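Local coordinates for Poly(A) ribonuclease pop2 (Schizosaccharomyces pombe, PDB 3G0Z), which acts as the catalytic deadenylase subunit of the CCR4-NOT complex, shortening poly(A) tails of mRNA from the 3' end with the help of divalent metal ions, at residues P46-D51 with I88-S93; D51-G56 with H236-D241. All blocks are in the same frame, centred on the assembly; numbering follows the deposited sequence.

Overall arrangement
Contacts 1 and 2 lie in the core of an RNase H-like domain, their centres about 12 Å apart. Both use strand 47-53 of the central mixed sheet and meet at Asp51, a zinc ligand. Contact 1 pairs this strand with its antiparallel neighbour 87-93. Contact 2 joins its far end to the start of helix 238-257, much later in the chain. The segments alternate along the sequence: 46-51, 51-56, 88-93, then 236-241. The contacts also touch directly, where Ala238 CB packs 3.3 Å from Gly89 N. Strand 47-53 thus brings Asp51 and Glu53 up to the helix that supplies Asp241, beside its partner strand 87-93, and the metal site forms at that junction.

Contact 1: residues P46-D51 with I88-S93; sequences PVVSMD and IGLALS. With ZN (zinc ion), chain B.
Val47 to Asp51 and Gly89 to Ser93 form an antiparallel ladder in the central sheet of the RNase H-like fold, ending at the metal site. Six backbone hydrogen bonds join the pairs Val47-Ser93, Ser49-Ala91 and Asp51-Gly89. The middle pair is the straightest: Ser49 N reaches Ala91 O at 2.8 Å with an N-H...O angle of 177°. On that pair's side-chain face, a water links Ser49 OG (2.9 Å), Ser93 OG (a short 2.5 Å) and Ala91 O, to which it donates. On the opposite face the two segments meet through apolar side chains. There the Leu90 methyl CD2 touches both Met50 CB at 3.8 Å and Val48 CG1 at 3.9 Å. Met50 CG also meets Ile88 CG2 at 4.1 Å. At the end of the ladder, Asp51 CG is anti to the backbone N (chi1 178°), and OD2 binds zinc at 2.2 Å. Helix 238-257 packs on the serine face, with Phe250 on Val47 and Ser93 and Ala246 on Ser49. Helix 169-181 meets Met50 and Ile88 on the other face through Leu176. Strands 163-166 and 105-109 flank the pair within the sheet.

Contact 2: residues D51-G56 with H236-D241; sequences DTEFPG and HQAGSD. With ZN (zinc ion), chain B.
Asp51 and Asp241 hold one zinc ion between the C-terminal part of strand 47-53 and the first turn of helix 238-257. The tight part lies around Asp51. Its OD2 sits 3.3 Å from Ala238 CA and 3.3 Å from Asp241 CB, while the Ala238 methyl CB lies 3.6 Å from Asp51 O. The small Ala238 fits where the helix start comes close to the strand. Asp241 crosses Asp51 with the carboxylate planes 86° apart, and its OD2 reaches zinc at 2.5 Å. Its other oxygen, OD1, makes a salt bridge to Arg231, which helps fix the carboxylate. Glu53 folds back at chi2 (-64°), bringing OE2 to 2.7 Å from zinc, a longer and less certain approach. His236 CB points away overall, though it still touches Glu53. The packing loosens beyond Glu53, where 54-56 leads off without touching 236-241. A water also binds zinc, at 2.5 Å, and donates a 2.8 Å hydrogen bond to Asp51 OD1. It makes a weaker one to Thr52 O, whose residue bonds Asp172 through OG1. Together with Asp172, these acids make the DEDD set, and the spacing of His236 and Asp241 fits the DEDDh branch. A manganese ion also lies about 3 Å from the Asp51 side chain. The arrangement is consistent with two-metal-ion hydrolysis of poly(A), with Asp51 close to both metals.

Contact 1: residues P46-D51 with I88-S93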
loop_
_atom_site.group_PDB
_atom_site.type_symbol
_atom_site.label_atom_id
_atom_site.label_comp_id
_atom_site.label_asym_id
_atom_site.label_seq_id
_atom_site.Cartn_x
_atom_site.Cartn_y
_atom_site.Cartn_z
ATOM N N PRO A 46 -9.574 -12.869 3.186
ATOM C CA PRO A 46 -10.183 -11.550 3.380
ATOM C C PRO A 46 -9.233 -10.528 3.976
ATOM O O PRO A 46 -9.666 -9.417 4.262
ATOM C CB PRO A 46 -11.314 -11.819 4.389
ATOM C CG PRO A 46 -11.284 -13.299 4.692
ATOM C CD PRO A 46 -9.964 -13.819 4.241
ATOM N N VAL A 47 -7.980 -10.898 4.204
ATOM C CA VAL A 47 -7.000 -9.938 4.711
ATOM C C VAL A 47 -6.093 -9.466 3.567
ATOM O O VAL A 47 -5.363 -10.262 2.972
ATOM C CB VAL A 47 -6.171 -10.540 5.856
ATOM C CG1 VAL A 47 -5.128 -9.542 6.364
ATOM C CG2 VAL A 47 -7.107 -10.985 6.993
ATOM N N VAL A 48 -6.157 -8.175 3.253
ATOM C CA VAL A 48 -5.370 -7.604 2.153
ATOM C C VAL A 48 -4.207 -6.792 2.708
ATOM O O VAL A 48 -4.418 -5.829 3.445
ATOM C CB VAL A 48 -6.232 -6.687 1.237
ATOM C CG1 VAL A 48 -5.412 -6.154 0.072
ATOM C CG2 VAL A 48 -7.467 -7.443 0.721
ATOM N N SER A 49 -2.986 -7.173 2.358
ATOM C CA SER A 49 -1.818 -6.366 2.705
ATOM C C SER A 49 -1.342 -5.592 1.488
ATOM O O SER A 49 -1.202 -6.140 0.392
ATOM C CB SER A 49 -0.683 -7.231 3.270
ATOM O OG SER A 49 -1.118 -7.888 4.450
ATOM N N MET A 50 -1.087 -4.312 1.677
ATOM C CA MET A 50 -0.713 -3.490 0.549
ATOM C C MET A 50 0.585 -2.717 0.766
ATOM O O MET A 50 0.923 -2.330 1.879
ATOM C CB MET A 50 -1.816 -2.505 0.220
ATOM C CG MET A 50 -1.331 -1.440 -0.752
ATOM S SD MET A 50 -2.517 -0.132 -1.022
ATOM C CE MET A 50 -3.154 0.136 0.623
ATOM N N ASP A 51 1.293 -2.493 -0.332
ATOM C CA ASP A 51 2.408 -1.585 -0.349
ATOM C C ASP A 51 2.416 -0.826 -1.692
ATOM O O ASP A 51 1.815 -1.288 -2.673
ATOM C CB ASP A 51 3.696 -2.358 -0.176
ATOM C CG ASP A 51 4.892 -1.460 -0.236
ATOM O OD1 ASP A 51 5.065 -0.682 0.715
ATOM O OD2 ASP A 51 5.621 -1.501 -1.248
ATOM N N ILE A 88 1.733 -0.937 -7.208
ATOM C CA ILE A 88 0.998 -1.321 -6.007
ATOM C C ILE A 88 1.067 -2.839 -5.841
ATOM O O ILE A 88 0.844 -3.588 -6.792
ATOM C CB ILE A 88 -0.483 -0.919 -6.070
ATOM C CG1 ILE A 88 -0.624 0.598 -6.052
ATOM C CG2 ILE A 88 -1.235 -1.521 -4.888
ATOM C CD1 ILE A 88 -1.978 1.070 -6.545
ATOM N N GLY A 89 1.403 -3.279 -4.636
ATOM C CA GLY A 89 1.420 -4.692 -4.308
ATOM C C GLY A 89 0.230 -5.033 -3.430
ATOM O O GLY A 89 -0.080 -4.323 -2.464
ATOM N N LEU A 90 -0.467 -6.103 -3.781
ATOM C CA LEU A 90 -1.512 -6.625 -2.906
ATOM C C LEU A 90 -1.248 -8.088 -2.578
ATOM O O LEU A 90 -1.141 -8.924 -3.480
ATOM C CB LEU A 90 -2.883 -6.481 -3.546
ATOM C CG LEU A 90 -3.380 -5.093 -3.953
ATOM C CD1 LEU A 90 -4.705 -5.227 -4.701
ATOM C CD2 LEU A 90 -3.543 -4.197 -2.721
ATOM N N ALA A 91 -1.145 -8.394 -1.290
ATOM C CA ALA A 91 -0.997 -9.785 -0.846
ATOM C C ALA A 91 -2.216 -10.222 -0.029
ATOM O O ALA A 91 -2.557 -9.584 0.960
ATOM C CB ALA A 91 0.275 -9.941 -0.024
ATOM N N LEU A 92 -2.872 -11.304 -0.443
ATOM C CA LEU A 92 -4.059 -11.798 0.256
ATOM C C LEU A 92 -3.687 -12.893 1.238
ATOM O O LEU A 92 -2.790 -13.705 0.966
ATOM C CB LEU A 92 -5.061 -12.359 -0.753
ATOM C CG LEU A 92 -6.114 -11.439 -1.372
ATOM C CD1 LEU A 92 -5.530 -10.128 -1.861
ATOM C CD2 LEU A 92 -6.822 -12.171 -2.511
ATOM N N SER A 93 -4.374 -12.917 2.379
ATOM C CA SER A 93 -4.226 -13.991 3.359
ATOM C C SER A 93 -5.577 -14.317 3.953
ATOM O O SER A 93 -6.466 -13.454 3.989
ATOM C CB SER A 93 -3.301 -13.556 4.503
ATOM O OG SER A 93 -2.171 -12.854 4.005
HETATM ZN ZN ZN B . 7.627 -0.516 -0.988
HETATM O O HOH W 1 -2.414 -10.356 3.626
HETATM O O HOH W 2 6.991 1.388 0.527
#

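Contact 2: residues D51-G56 with H236-D241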
loop_
_atom_site.group_PDB
_atom_site.type_symbol
_atom_site.label_atom_id
_atom_site.label_comp_id
_atom_site.label_asym_id
_atom_site.label_seq_id
_atom_site.Cartn_x
_atom_site.Cartn_y
_atom_site.Cartn_z
ATOM N N ASP A 51 1.293 -2.493 -0.332
ATOM C CA ASP A 51 2.408 -1.585 -0.349
ATOM C C ASP A 51 2.416 -0.826 -1.692
ATOM O O ASP A 51 1.815 -1.288 -2.673
ATOM C CB ASP A 51 3.696 -2.358 -0.176
ATOM C CG ASP A 51 4.892 -1.460 -0.236
ATOM O OD1 ASP A 51 5.065 -0.682 0.715
ATOM O OD2 ASP A 51 5.621 -1.501 -1.248
ATOM N N THR A 52 3.051 0.346 -1.733
ATOM C CA THR A 52 3.118 1.143 -2.971
ATOM C C THR A 52 4.534 1.634 -3.247
ATOM O O THR A 52 5.306 1.822 -2.319
ATOM C CB THR A 52 2.195 2.400 -2.929
ATOM O OG1 THR A 52 2.628 3.287 -1.891
ATOM C CG2 THR A 52 0.737 2.017 -2.691
ATOM N N GLU A 53 4.871 1.808 -4.525
ATOM C CA GLU A 53 6.104 2.488 -4.917
ATOM C C GLU A 53 5.725 3.687 -5.768
ATOM O O GLU A 53 4.982 3.555 -6.745
ATOM C CB GLU A 53 7.032 1.577 -5.733
ATOM C CG GLU A 53 7.595 0.409 -4.963
ATOM C CD GLU A 53 8.511 0.841 -3.821
ATOM O OE1 GLU A 53 8.639 2.053 -3.551
ATOM O OE2 GLU A 53 9.104 -0.049 -3.182
ATOM N N PHE A 54 6.219 4.854 -5.386
ATOM C CA PHE A 54 6.025 6.063 -6.177
ATOM C C PHE A 54 7.376 6.787 -6.274
ATOM O O PHE A 54 8.326 6.420 -5.589
ATOM C CB PHE A 54 4.951 6.949 -5.537
ATOM C CG PHE A 54 5.205 7.265 -4.093
ATOM C CD1 PHE A 54 6.022 8.326 -3.734
ATOM C CD2 PHE A 54 4.624 6.498 -3.089
ATOM C CE1 PHE A 54 6.264 8.619 -2.394
ATOM C CE2 PHE A 54 4.853 6.784 -1.749
ATOM C CZ PHE A 54 5.675 7.847 -1.401
ATOM N N PRO A 55 7.459 7.814 -7.127
ATOM C CA PRO A 55 8.695 8.522 -7.512
ATOM C C PRO A 55 9.339 9.375 -6.412
ATOM O O PRO A 55 9.947 10.412 -6.723
ATOM C CB PRO A 55 8.228 9.443 -8.655
ATOM C CG PRO A 55 6.980 8.838 -9.150
ATOM C CD PRO A 55 6.323 8.205 -7.974
ATOM N N GLY A 56 9.211 8.945 -5.160
ATOM C CA GLY A 56 9.832 9.610 -4.032
ATOM C C GLY A 56 9.118 10.873 -3.591
ATOM O O GLY A 56 8.086 11.247 -4.141
ATOM N N HIS A 236 12.285 -2.988 -2.157
ATOM C CA HIS A 236 11.803 -1.794 -2.858
ATOM C C HIS A 236 10.886 -2.078 -4.053
ATOM O O HIS A 236 10.677 -1.211 -4.893
ATOM C CB HIS A 236 12.971 -0.902 -3.293
ATOM C CG HIS A 236 13.789 -0.385 -2.149
ATOM N ND1 HIS A 236 13.265 0.437 -1.172
ATOM C CD2 HIS A 236 15.089 -0.578 -1.822
ATOM C CE1 HIS A 236 14.208 0.728 -0.292
ATOM N NE2 HIS A 236 15.325 0.125 -0.663
ATOM N N GLN A 237 10.346 -3.288 -4.139
ATOM C CA GLN A 237 9.285 -3.546 -5.096
ATOM C C GLN A 237 7.991 -3.912 -4.362
ATOM O O GLN A 237 8.004 -4.693 -3.406
ATOM C CB GLN A 237 9.707 -4.614 -6.100
ATOM C CG GLN A 237 10.788 -4.092 -7.048
ATOM C CD GLN A 237 10.716 -4.726 -8.419
ATOM O OE1 GLN A 237 9.632 -4.931 -8.966
ATOM N NE2 GLN A 237 11.872 -5.033 -8.984
ATOM N N ALA A 238 6.883 -3.328 -4.807
ATOM C CA ALA A 238 5.660 -3.344 -4.019
ATOM C C ALA A 238 5.149 -4.761 -3.732
ATOM O O ALA A 238 4.690 -5.026 -2.637
ATOM C CB ALA A 238 4.587 -2.502 -4.678
ATOM N N GLY A 239 5.227 -5.660 -4.709
ATOM C CA GLY A 239 4.727 -7.008 -4.510
ATOM C C GLY A 239 5.400 -7.706 -3.337
ATOM O O GLY A 239 4.742 -8.294 -2.464
ATOM N N SER A 240 6.728 -7.638 -3.322
ATOM C CA SER A 240 7.534 -8.237 -2.256
ATOM C C SER A 240 7.295 -7.560 -0.903
ATOM O O SER A 240 7.129 -8.224 0.117
ATOM C CB SER A 240 9.023 -8.161 -2.624
ATOM O OG SER A 240 9.813 -8.829 -1.662
ATOM N N ASP A 241 7.280 -6.235 -0.896
ATOM C CA ASP A 241 7.041 -5.491 0.330
ATOM C C ASP A 241 5.635 -5.763 0.877
ATOM O O ASP A 241 5.434 -5.804 2.089
ATOM C CB ASP A 241 7.241 -3.998 0.104
ATOM C CG ASP A 241 8.703 -3.635 -0.170
ATOM O OD1 ASP A 241 9.597 -4.405 0.224
ATOM O OD2 ASP A 241 8.950 -2.584 -0.793
HETATM ZN ZN ZN B . 7.627 -0.516 -0.988
HETATM O O HOH W 2 6.991 1.388 0.527
#